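Local atomic coordinates of argonaute protein (Marinitoga piezophila, PDB entry 5I4A), a protein that cleaves single-stranded DNA endonucleolytically, using short guide RNAs with a 5'-hydroxyl end to find complementary targets. Residues A298-S303 and M374-L379; E356-K361 and D387-N392; N367-N372 and D395-Q400. All coordinates share one frame; numbering follows the deposited sequence.

Contact 1: residues A298-S303 and M374-L379; sequences AIFFFS and MAIVLL. With nucleotides of chain B.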
loop_
_atom_site.group_PDB
_atom_site.type_symbol
_atom_site.label_atom_id
_atom_site.label_comp_id
_atom_site.label_asym_id
_atom_site.label_seq_id
_atom_site.Cartn_x
_atom_site.Cartn_y
_atom_site.Cartn_z
ATOM N N ALA A 298 11.344 -19.798 -25.647
ATOM C CA ALA A 298 10.228 -18.879 -25.822
ATOM C C ALA A 298 9.504 -19.146 -27.133
ATOM O O ALA A 298 10.081 -19.680 -28.083
ATOM C CB ALA A 298 10.710 -17.423 -25.777
ATOM N N ILE A 299 8.224 -18.771 -27.159
ATOM C CA ILE A 299 7.423 -18.710 -28.374
ATOM C C ILE A 299 6.650 -17.396 -28.356
ATOM O O ILE A 299 6.563 -16.717 -27.331
ATOM C CB ILE A 299 6.457 -19.908 -28.523
ATOM C CG1 ILE A 299 5.545 -20.026 -27.300
ATOM C CG2 ILE A 299 7.229 -21.201 -28.766
ATOM C CD1 ILE A 299 4.513 -21.129 -27.420
ATOM N N PHE A 300 6.078 -17.043 -29.506
ATOM C CA PHE A 300 5.440 -15.749 -29.709
ATOM C C PHE A 300 3.945 -15.910 -29.961
ATOM O O PHE A 300 3.518 -16.830 -30.668
ATOM C CB PHE A 300 6.068 -14.996 -30.896
ATOM C CG PHE A 300 7.531 -14.693 -30.728
ATOM C CD1 PHE A 300 8.493 -15.602 -31.137
ATOM C CD2 PHE A 300 7.943 -13.488 -30.180
ATOM C CE1 PHE A 300 9.839 -15.318 -30.991
ATOM C CE2 PHE A 300 9.287 -13.202 -30.031
ATOM C CZ PHE A 300 10.234 -14.118 -30.436
ATOM N N PHE A 301 3.155 -14.999 -29.394
ATOM C CA PHE A 301 1.719 -14.930 -29.642
ATOM C C PHE A 301 1.367 -13.525 -30.110
ATOM O O PHE A 301 1.659 -12.545 -29.417
ATOM C CB PHE A 301 0.912 -15.291 -28.391
ATOM C CG PHE A 301 0.937 -16.755 -28.051
ATOM C CD1 PHE A 301 1.935 -17.274 -27.244
ATOM C CD2 PHE A 301 -0.038 -17.609 -28.540
ATOM C CE1 PHE A 301 1.960 -18.625 -26.930
ATOM C CE2 PHE A 301 -0.017 -18.955 -28.231
ATOM C CZ PHE A 301 0.983 -19.464 -27.429
ATOM N N PHE A 302 0.734 -13.430 -31.274
ATOM C CA PHE A 302 0.313 -12.158 -31.834
ATOM C C PHE A 302 -1.207 -12.105 -31.898
ATOM O O PHE A 302 -1.874 -13.131 -32.063
ATOM C CB PHE A 302 0.902 -11.939 -33.230
ATOM C CG PHE A 302 2.403 -11.987 -33.268
ATOM C CD1 PHE A 302 3.067 -13.192 -33.435
ATOM C CD2 PHE A 302 3.152 -10.831 -33.151
ATOM C CE1 PHE A 302 4.441 -13.239 -33.473
ATOM C CE2 PHE A 302 4.529 -10.874 -33.190
ATOM C CZ PHE A 302 5.173 -12.082 -33.349
ATOM N N SER A 303 -1.755 -10.895 -31.768
ATOM C CA SER A 303 -3.203 -10.739 -31.798
ATOM C C SER A 303 -3.768 -10.856 -33.208
ATOM O O SER A 303 -4.980 -11.052 -33.362
ATOM C CB SER A 303 -3.599 -9.398 -31.179
ATOM O OG SER A 303 -3.098 -8.314 -31.941
ATOM N N MET A 374 8.689 -19.355 -22.146
ATOM C CA MET A 374 8.050 -18.051 -22.076
ATOM C C MET A 374 7.105 -17.859 -23.253
ATOM O O MET A 374 7.436 -18.181 -24.396
ATOM C CB MET A 374 9.103 -16.946 -22.080
ATOM C CG MET A 374 10.162 -17.106 -21.009
ATOM S SD MET A 374 9.452 -16.940 -19.366
ATOM C CE MET A 374 10.776 -17.601 -18.373
ATOM N N ALA A 375 5.925 -17.324 -22.971
ATOM C CA ALA A 375 4.983 -16.936 -24.012
ATOM C C ALA A 375 5.078 -15.421 -24.159
ATOM O O ALA A 375 4.523 -14.668 -23.356
ATOM C CB ALA A 375 3.570 -17.388 -23.673
ATOM N N ILE A 376 5.803 -14.978 -25.185
ATOM C CA ILE A 376 5.903 -13.557 -25.516
ATOM C C ILE A 376 4.608 -13.169 -26.225
ATOM O O ILE A 376 4.419 -13.452 -27.413
ATOM C CB ILE A 376 7.136 -13.258 -26.371
ATOM C CG1 ILE A 376 8.411 -13.580 -25.580
ATOM C CG2 ILE A 376 7.137 -11.800 -26.816
ATOM C CD1 ILE A 376 9.658 -13.683 -26.430
ATOM N N VAL A 377 3.710 -12.526 -25.492
ATOM C CA VAL A 377 2.369 -12.214 -25.969
ATOM C C VAL A 377 2.313 -10.716 -26.226
ATOM O O VAL A 377 2.439 -9.913 -25.292
ATOM C CB VAL A 377 1.299 -12.643 -24.958
ATOM C CG1 VAL A 377 -0.092 -12.321 -25.481
ATOM C CG2 VAL A 377 1.445 -14.126 -24.652
ATOM N N LEU A 378 2.141 -10.337 -27.488
ATOM C CA LEU A 378 2.129 -8.932 -27.864
ATOM C C LEU A 378 0.736 -8.353 -27.653
ATOM O O LEU A 378 -0.239 -8.825 -28.251
ATOM C CB LEU A 378 2.571 -8.760 -29.317
ATOM C CG LEU A 378 4.073 -8.844 -29.595
ATOM C CD1 LEU A 378 4.566 -10.287 -29.602
ATOM C CD2 LEU A 378 4.400 -8.148 -30.909
ATOM N N LEU A 379 0.645 -7.340 -26.796
ATOM C CA LEU A 379 -0.600 -6.636 -26.533
ATOM C C LEU A 379 -0.676 -5.395 -27.411
ATOM O O LEU A 379 0.300 -4.651 -27.532
ATOM C CB LEU A 379 -0.704 -6.239 -25.060
ATOM C CG LEU A 379 -0.431 -7.310 -24.000
ATOM C CD1 LEU A 379 -0.487 -6.707 -22.607
ATOM C CD2 LEU A 379 -1.408 -8.473 -24.120
ATOM O "O5'" U B 1 2.670 -6.539 -16.639
ATOM C "C5'" U B 1 2.958 -7.282 -17.819
ATOM C "C4'" U B 1 2.540 -6.542 -19.067
ATOM O "O4'" U B 1 1.090 -6.510 -19.140
ATOM C "C3'" U B 1 3.013 -5.093 -19.162
ATOM O "O3'" U B 1 3.371 -4.783 -20.508
ATOM C "C2'" U B 1 1.779 -4.292 -18.756
ATOM O "O2'" U B 1 1.714 -2.999 -19.321
ATOM C "C1'" U B 1 0.638 -5.175 -19.255
ATOM N N1 U B 1 -0.577 -5.047 -18.441
ATOM C C2 U B 1 -1.772 -4.691 -19.039
ATOM O O2 U B 1 -1.881 -4.476 -20.235
ATOM N N3 U B 1 -2.841 -4.598 -18.177
ATOM C C4 U B 1 -2.827 -4.817 -16.810
ATOM O O4 U B 1 -3.865 -4.698 -16.159
ATOM C C5 U B 1 -1.553 -5.178 -16.273
ATOM C C6 U B 1 -0.502 -5.275 -17.089
#

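Contact 2: residues E356-K361 and D387-N392; sequences EEFTVK and DPLVRN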
loop_
_atom_site.group_PDB
_atom_site.type_symbol
_atom_site.label_atom_id
_atom_site.label_comp_id
_atom_site.label_asym_id
_atom_site.label_seq_id
_atom_site.Cartn_x
_atom_site.Cartn_y
_atom_site.Cartn_z
ATOM N N GLU A 356 -10.055 -10.637 -28.758
ATOM C CA GLU A 356 -11.404 -10.351 -28.290
ATOM C C GLU A 356 -11.750 -11.199 -27.072
ATOM O O GLU A 356 -12.250 -10.686 -26.065
ATOM C CB GLU A 356 -12.394 -10.600 -29.431
ATOM C CG GLU A 356 -13.687 -9.822 -29.372
ATOM C CD GLU A 356 -14.598 -10.166 -30.537
ATOM O OE1 GLU A 356 -14.080 -10.609 -31.584
ATOM O OE2 GLU A 356 -15.829 -10.009 -30.402
ATOM N N GLU A 357 -11.472 -12.501 -27.144
ATOM C CA GLU A 357 -11.760 -13.432 -26.063
ATOM C C GLU A 357 -10.558 -13.713 -25.174
ATOM O O GLU A 357 -10.734 -14.282 -24.089
ATOM C CB GLU A 357 -12.278 -14.757 -26.635
ATOM C CG GLU A 357 -13.493 -14.607 -27.529
ATOM C CD GLU A 357 -14.692 -14.060 -26.787
ATOM O OE1 GLU A 357 -15.136 -14.709 -25.817
ATOM O OE2 GLU A 357 -15.182 -12.975 -27.165
ATOM N N PHE A 358 -9.352 -13.336 -25.606
ATOM C CA PHE A 358 -8.113 -13.661 -24.897
ATOM C C PHE A 358 -7.965 -15.173 -24.736
ATOM O O PHE A 358 -7.723 -15.691 -23.643
ATOM C CB PHE A 358 -8.040 -12.936 -23.551
ATOM C CG PHE A 358 -8.086 -11.442 -23.679
ATOM C CD1 PHE A 358 -6.966 -10.737 -24.087
ATOM C CD2 PHE A 358 -9.252 -10.744 -23.415
ATOM C CE1 PHE A 358 -7.007 -9.363 -24.219
ATOM C CE2 PHE A 358 -9.299 -9.368 -23.543
ATOM C CZ PHE A 358 -8.173 -8.677 -23.944
ATOM N N THR A 359 -8.112 -15.880 -25.854
ATOM C CA THR A 359 -8.061 -17.330 -25.901
ATOM C C THR A 359 -7.000 -17.781 -26.896
ATOM O O THR A 359 -6.620 -17.047 -27.811
ATOM C CB THR A 359 -9.419 -17.924 -26.298
ATOM O OG1 THR A 359 -9.843 -17.353 -27.543
ATOM C CG2 THR A 359 -10.463 -17.638 -25.229
ATOM N N VAL A 360 -6.530 -19.009 -26.704
ATOM C CA VAL A 360 -5.542 -19.633 -27.574
ATOM C C VAL A 360 -6.069 -21.000 -27.979
ATOM O O VAL A 360 -6.619 -21.732 -27.148
ATOM C CB VAL A 360 -4.168 -19.762 -26.880
ATOM C CG1 VAL A 360 -3.181 -20.502 -27.767
ATOM C CG2 VAL A 360 -3.631 -18.389 -26.502
ATOM N N LYS A 361 -5.916 -21.343 -29.255
ATOM C CA LYS A 361 -6.329 -22.658 -29.725
ATOM C C LYS A 361 -5.314 -23.688 -29.240
ATOM O O LYS A 361 -4.106 -23.533 -29.454
ATOM C CB LYS A 361 -6.475 -22.676 -31.248
ATOM C CG LYS A 361 -5.181 -22.618 -32.049
ATOM C CD LYS A 361 -5.404 -22.034 -33.433
ATOM C CE LYS A 361 -4.990 -23.009 -34.525
ATOM N NZ LYS A 361 -4.715 -22.310 -35.812
ATOM N N ASP A 387 -7.364 -10.187 -16.560
ATOM C CA ASP A 387 -7.686 -11.476 -15.947
ATOM C C ASP A 387 -8.031 -12.564 -16.957
ATOM O O ASP A 387 -7.503 -13.680 -16.822
ATOM C CB ASP A 387 -8.824 -11.297 -14.932
ATOM C CG ASP A 387 -8.341 -10.761 -13.599
ATOM O OD1 ASP A 387 -7.208 -11.097 -13.192
ATOM O OD2 ASP A 387 -9.097 -10.007 -12.953
ATOM N N PRO A 388 -8.884 -12.332 -17.967
ATOM C CA PRO A 388 -9.167 -13.414 -18.928
ATOM C C PRO A 388 -7.927 -13.965 -19.611
ATOM O O PRO A 388 -7.811 -15.185 -19.782
ATOM C CB PRO A 388 -10.115 -12.745 -19.932
ATOM C CG PRO A 388 -10.764 -11.655 -19.172
ATOM C CD PRO A 388 -9.716 -11.142 -18.234
ATOM N N LEU A 389 -6.990 -13.097 -20.002
ATOM C CA LEU A 389 -5.777 -13.561 -20.666
ATOM C C LEU A 389 -5.019 -14.551 -19.788
ATOM O O LEU A 389 -4.622 -15.628 -20.245
ATOM C CB LEU A 389 -4.894 -12.366 -21.027
ATOM C CG LEU A 389 -3.526 -12.675 -21.639
ATOM C CD1 LEU A 389 -3.680 -13.471 -22.925
ATOM C CD2 LEU A 389 -2.755 -11.389 -21.890
ATOM N N VAL A 390 -4.818 -14.202 -18.514
ATOM C CA VAL A 390 -4.164 -15.118 -17.584
ATOM C C VAL A 390 -5.024 -16.354 -17.357
ATOM O O VAL A 390 -4.523 -17.486 -17.327
ATOM C CB VAL A 390 -3.865 -14.393 -16.259
ATOM C CG1 VAL A 390 -3.089 -15.299 -15.311
ATOM C CG2 VAL A 390 -3.122 -13.096 -16.518
ATOM N N ARG A 391 -6.335 -16.156 -17.208
ATOM C CA ARG A 391 -7.241 -17.242 -16.846
ATOM C C ARG A 391 -7.339 -18.290 -17.950
ATOM O O ARG A 391 -7.400 -19.492 -17.667
ATOM C CB ARG A 391 -8.613 -16.648 -16.525
ATOM C CG ARG A 391 -9.741 -17.610 -16.216
ATOM C CD ARG A 391 -10.874 -16.807 -15.584
ATOM N NE ARG A 391 -12.190 -17.419 -15.716
ATOM C CZ ARG A 391 -13.289 -16.939 -15.140
ATOM N NH1 ARG A 391 -13.224 -15.848 -14.386
ATOM N NH2 ARG A 391 -14.453 -17.552 -15.311
ATOM N N ASN A 392 -7.344 -17.858 -19.210
ATOM C CA ASN A 392 -7.565 -18.756 -20.336
ATOM C C ASN A 392 -6.277 -19.255 -20.973
ATOM O O ASN A 392 -6.329 -20.162 -21.812
ATOM C CB ASN A 392 -8.416 -18.060 -21.399
ATOM C CG ASN A 392 -9.708 -17.516 -20.832
ATOM O OD1 ASN A 392 -10.310 -18.123 -19.948
ATOM N ND2 ASN A 392 -10.135 -16.361 -21.330
HETATM O O HOH W 1 -12.744 -15.202 -22.395
HETATM O O HOH W 2 -6.997 -20.249 -24.479
#

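Contact 3: residues N367-N372 and D395-Q400; sequences NQIEDN and DNLILQ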
loop_
_atom_site.group_PDB
_atom_site.type_symbol
_atom_site.label_atom_id
_atom_site.label_comp_id
_atom_site.label_asym_id
_atom_site.label_seq_id
_atom_site.Cartn_x
_atom_site.Cartn_y
_atom_site.Cartn_z
ATOM N N ASN A 367 0.397 -28.143 -26.574
ATOM C CA ASN A 367 0.079 -29.028 -25.458
ATOM C C ASN A 367 1.297 -29.833 -25.015
ATOM O O ASN A 367 1.467 -30.098 -23.818
ATOM C CB ASN A 367 -1.074 -29.954 -25.840
ATOM C CG ASN A 367 -1.410 -30.949 -24.749
ATOM O OD1 ASN A 367 -2.193 -30.656 -23.845
ATOM N ND2 ASN A 367 -0.820 -32.136 -24.830
ATOM N N GLN A 368 2.156 -30.230 -25.955
ATOM C CA GLN A 368 3.329 -31.025 -25.605
ATOM C C GLN A 368 4.469 -30.191 -25.041
ATOM O O GLN A 368 5.490 -30.764 -24.646
ATOM C CB GLN A 368 3.829 -31.824 -26.819
ATOM C CG GLN A 368 4.216 -31.005 -28.050
ATOM C CD GLN A 368 5.602 -30.392 -27.971
ATOM O OE1 GLN A 368 6.608 -31.100 -27.966
ATOM N NE2 GLN A 368 5.658 -29.065 -27.918
ATOM N N ILE A 369 4.329 -28.864 -24.995
ATOM C CA ILE A 369 5.392 -28.028 -24.448
ATOM C C ILE A 369 5.571 -28.354 -22.974
ATOM O O ILE A 369 4.621 -28.289 -22.184
ATOM C CB ILE A 369 5.084 -26.544 -24.658
ATOM C CG1 ILE A 369 5.373 -26.142 -26.107
ATOM C CG2 ILE A 369 5.896 -25.691 -23.686
ATOM C CD1 ILE A 369 4.970 -24.722 -26.443
ATOM N N GLU A 370 6.790 -28.709 -22.601
ATOM C CA GLU A 370 7.152 -28.977 -21.221
ATOM C C GLU A 370 8.203 -27.963 -20.778
ATOM O O GLU A 370 8.632 -27.102 -21.551
ATOM C CB GLU A 370 7.663 -30.410 -21.063
ATOM C CG GLU A 370 6.861 -31.457 -21.822
ATOM C CD GLU A 370 6.218 -32.472 -20.902
ATOM O OE1 GLU A 370 6.018 -32.148 -19.712
ATOM O OE2 GLU A 370 5.916 -33.594 -21.362
ATOM N N ASP A 371 8.608 -28.074 -19.511
ATOM C CA ASP A 371 9.643 -27.228 -18.923
ATOM C C ASP A 371 9.242 -25.756 -18.928
ATOM O O ASP A 371 8.066 -25.422 -19.101
ATOM C CB ASP A 371 10.973 -27.411 -19.656
ATOM C CG ASP A 371 11.257 -28.859 -19.988
ATOM O OD1 ASP A 371 10.551 -29.738 -19.451
ATOM O OD2 ASP A 371 12.180 -29.121 -20.786
ATOM N N ASN A 372 10.222 -24.871 -18.738
ATOM C CA ASN A 372 9.983 -23.433 -18.662
ATOM C C ASN A 372 10.056 -22.851 -20.068
ATOM O O ASN A 372 11.128 -22.822 -20.679
ATOM C CB ASN A 372 11.005 -22.765 -17.749
ATOM C CG ASN A 372 11.145 -23.473 -16.417
ATOM O OD1 ASN A 372 10.159 -23.725 -15.729
ATOM N ND2 ASN A 372 12.381 -23.814 -16.055
ATOM N N ASP A 395 -1.687 -23.422 -19.195
ATOM C CA ASP A 395 -0.992 -23.387 -17.917
ATOM C C ASP A 395 0.434 -23.910 -17.997
ATOM O O ASP A 395 1.215 -23.681 -17.069
ATOM C CB ASP A 395 -1.775 -24.186 -16.873
ATOM C CG ASP A 395 -3.145 -23.598 -16.603
ATOM O OD1 ASP A 395 -3.279 -22.356 -16.629
ATOM O OD2 ASP A 395 -4.093 -24.378 -16.371
ATOM N N ASN A 396 0.797 -24.600 -19.075
ATOM C CA ASN A 396 2.168 -25.068 -19.228
ATOM C C ASN A 396 3.094 -24.004 -19.806
ATOM O O ASN A 396 4.275 -24.287 -20.028
ATOM C CB ASN A 396 2.202 -26.327 -20.102
ATOM C CG ASN A 396 1.563 -26.116 -21.460
ATOM O OD1 ASN A 396 0.621 -25.338 -21.604
ATOM N ND2 ASN A 396 2.075 -26.816 -22.467
ATOM N N LEU A 397 2.596 -22.794 -20.044
ATOM C CA LEU A 397 3.403 -21.693 -20.549
ATOM C C LEU A 397 3.511 -20.594 -19.501
ATOM O O LEU A 397 2.581 -20.355 -18.727
ATOM C CB LEU A 397 2.805 -21.111 -21.834
ATOM C CG LEU A 397 2.629 -22.066 -23.016
ATOM C CD1 LEU A 397 1.912 -21.367 -24.156
ATOM C CD2 LEU A 397 3.974 -22.600 -23.476
ATOM N N ILE A 398 4.661 -19.925 -19.490
ATOM C CA ILE A 398 4.912 -18.804 -18.591
ATOM C C ILE A 398 4.501 -17.540 -19.339
ATOM O O ILE A 398 5.207 -17.074 -20.237
ATOM C CB ILE A 398 6.376 -18.751 -18.147
ATOM C CG1 ILE A 398 6.769 -20.057 -17.451
ATOM C CG2 ILE A 398 6.612 -17.565 -17.219
ATOM C CD1 ILE A 398 8.238 -20.138 -17.082
ATOM N N LEU A 399 3.353 -16.985 -18.965
ATOM C CA LEU A 399 2.785 -15.845 -19.671
ATOM C C LEU A 399 3.659 -14.611 -19.471
ATOM O O LEU A 399 3.905 -14.189 -18.335
ATOM C CB LEU A 399 1.361 -15.597 -19.177
ATOM C CG LEU A 399 0.541 -14.462 -19.786
ATOM C CD1 LEU A 399 0.586 -14.536 -21.292
ATOM C CD2 LEU A 399 -0.893 -14.543 -19.294
ATOM N N GLN A 400 4.132 -14.032 -20.576
ATOM C CA GLN A 400 5.027 -12.874 -20.548
ATOM C C GLN A 400 4.535 -11.829 -21.540
ATOM O O GLN A 400 5.103 -11.673 -22.630
ATOM C CB GLN A 400 6.470 -13.283 -20.856
ATOM C CG GLN A 400 7.131 -14.136 -19.774
ATOM C CD GLN A 400 7.429 -13.353 -18.503
ATOM O OE1 GLN A 400 7.263 -12.134 -18.459
ATOM N NE2 GLN A 400 7.873 -14.053 -17.466
HETATM O O HOH W 3 6.417 -23.217 -19.084
#

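Contact 1: residues A298-S303 and M374-L379
Ile376 lies alongside the Phe300 ring, the two side chains pointing the same way. Its CD1 comes within 3.7 Å of Phe300 CE2, while the CG2 branch runs past CD2 of the same ring. With CG1 of Ile376 beside the backbone N (chi1 -63°), CD1 also reaches back to Ala298 CB at 3.9 Å, so one methyl bridges two residues of the neighbouring strand. Phe302 and Leu378 repeat this side-by-side fit further along: both methyls of Leu378 meet Phe302 CE2, Leu378 CD2 lying 3.6 Å from it. The backbones are adjacent parallel strands, 295-302 and 374-379, of the Mid domain's parallel sheet, with short-segment axes 4.6 Å apart at 23°. Four hydrogen bonds join them in the offset pattern of parallel pairing. Ile299 N donates to Met374 O and Ile376 N to Ile299 O, then Phe301 N to Ile376 O at 2.8 Å and Leu378 N to Phe301 O. A CA-H...O contact from Ala298 CA to Met374 O, 3.2 Å long, adds to them. On the face carrying Ile299, Phe301, Ala375 and Val377, Phe301 CE1 sits 3.8 Å from Ala375 CB, and Phe393 meets the Phe301 ring edge-to-face. Beyond the paired residues, Leu379 CD1 approaches O2 of guide nucleotide U1 of chain B at 3.5 Å.

Contact 2: residues E356-K361 and D387-N392
Phe358 packs onto helix 387-392 of the Mid domain from a loop that follows strand 350-352, and the loop is shaped by a G1 beta bulge in which Phe358 and Thr359 both face Asn354. The positive backbone angles of Phe358 (phi 58°, psi 51°) fit the first position of such a bulge. Its CB already touches the helix, lying 3.7 Å from Leu389 N. From there CG turns to the side of its own backbone N (chi1 -60°), and the ring splits its contacts between two consecutive helix residues: CD1 comes to 4.0 Å from Leu389 CB, and CD2 to 4.1 Å from Pro388 CB. The Phe358 and Pro388 side chains run side by side in the same direction, whereas Leu389 crosses Phe358 at about a right angle. Outside the helix, Ile383 also touches the Phe358 side chain.

The carbonyl end of the same residue faces the last turn of the segment. Asn392 CB lies 3.3 Å from Phe358 O, and Asn392 ND2 gives that oxygen a weak hydrogen bond. Two waters supplement this direct link. Water 1 donates to Glu357 O and accepts a weak bond from Asn392 ND2, so the amide group of Asn392 serves two neighbouring carbonyls, one directly and one through solvent. Further along the loop, water 2 joins the backbones without help from a side chain: it accepts from Val360 N at 2.6 Å and donates to Asn392 O at 2.8 Å.

Contact 3: residues N367-N372 and D395-Q400
The loop leading into strand 374-379 of the Mid domain meets the turn that leads into strand 398-403, and Asn396 makes the direct polar link between them. Its ND2 donates to Ile369 O at 3.0 Å, with an N-H...O angle of 165°. The acceptor lies close to the amide plane of Asn396, whereas the donor stands 16° out of the carbonyl plane of Ile369. Asn396 CG sits between its own backbone N and carbonyl carbon (chi1 56°), a rotation that carries the amide toward the loop. The same nitrogen also bonds to Ile366 O, giving the amide group two carbonyl partners. The Ile369 side chain points toward segment 395-400, and its CG2 meets Leu397 CD2 at 3.6 Å, the two side chains crossing at about a right angle. Both strands being entered are parallel neighbours in the domain's sheet, and Ile369 and Leu397 respectively touch Ile299 and Phe301 of strand 295-302, the neighbour of 374-379 in the sheet. Water 3 adds a second polar bridge, donating to Asp371 O and, at 2.6 Å, to Asn396 O. Ile398 CD1 packs 3.9 Å from Asn372 CB.

Overall arrangement
All three contacts belong to the Mid domain. The centre of contact 1 is about 12 Å from those of contacts 2 and 3, which are about 15 Å apart. Along the chain the three first segments come in the order 298-303, 356-361, 367-372, followed by the second segments 374-379, 387-392 and 395-400, so the three pairings interleave. Helix 387-392 connects two parallel neighbouring strands, 374-379 and 398-403, as in a beta-alpha-beta crossover. Leu399 CD1 reaches Val377 CG2 at 3.5 Å, and its CD2 meets Val390 CA at 3.7 Å, joining sheet and helix. Contact 1 lies within the sheet, contact 2 packs a loop onto the helix, and contact 3 joins the loops leading into the two strands.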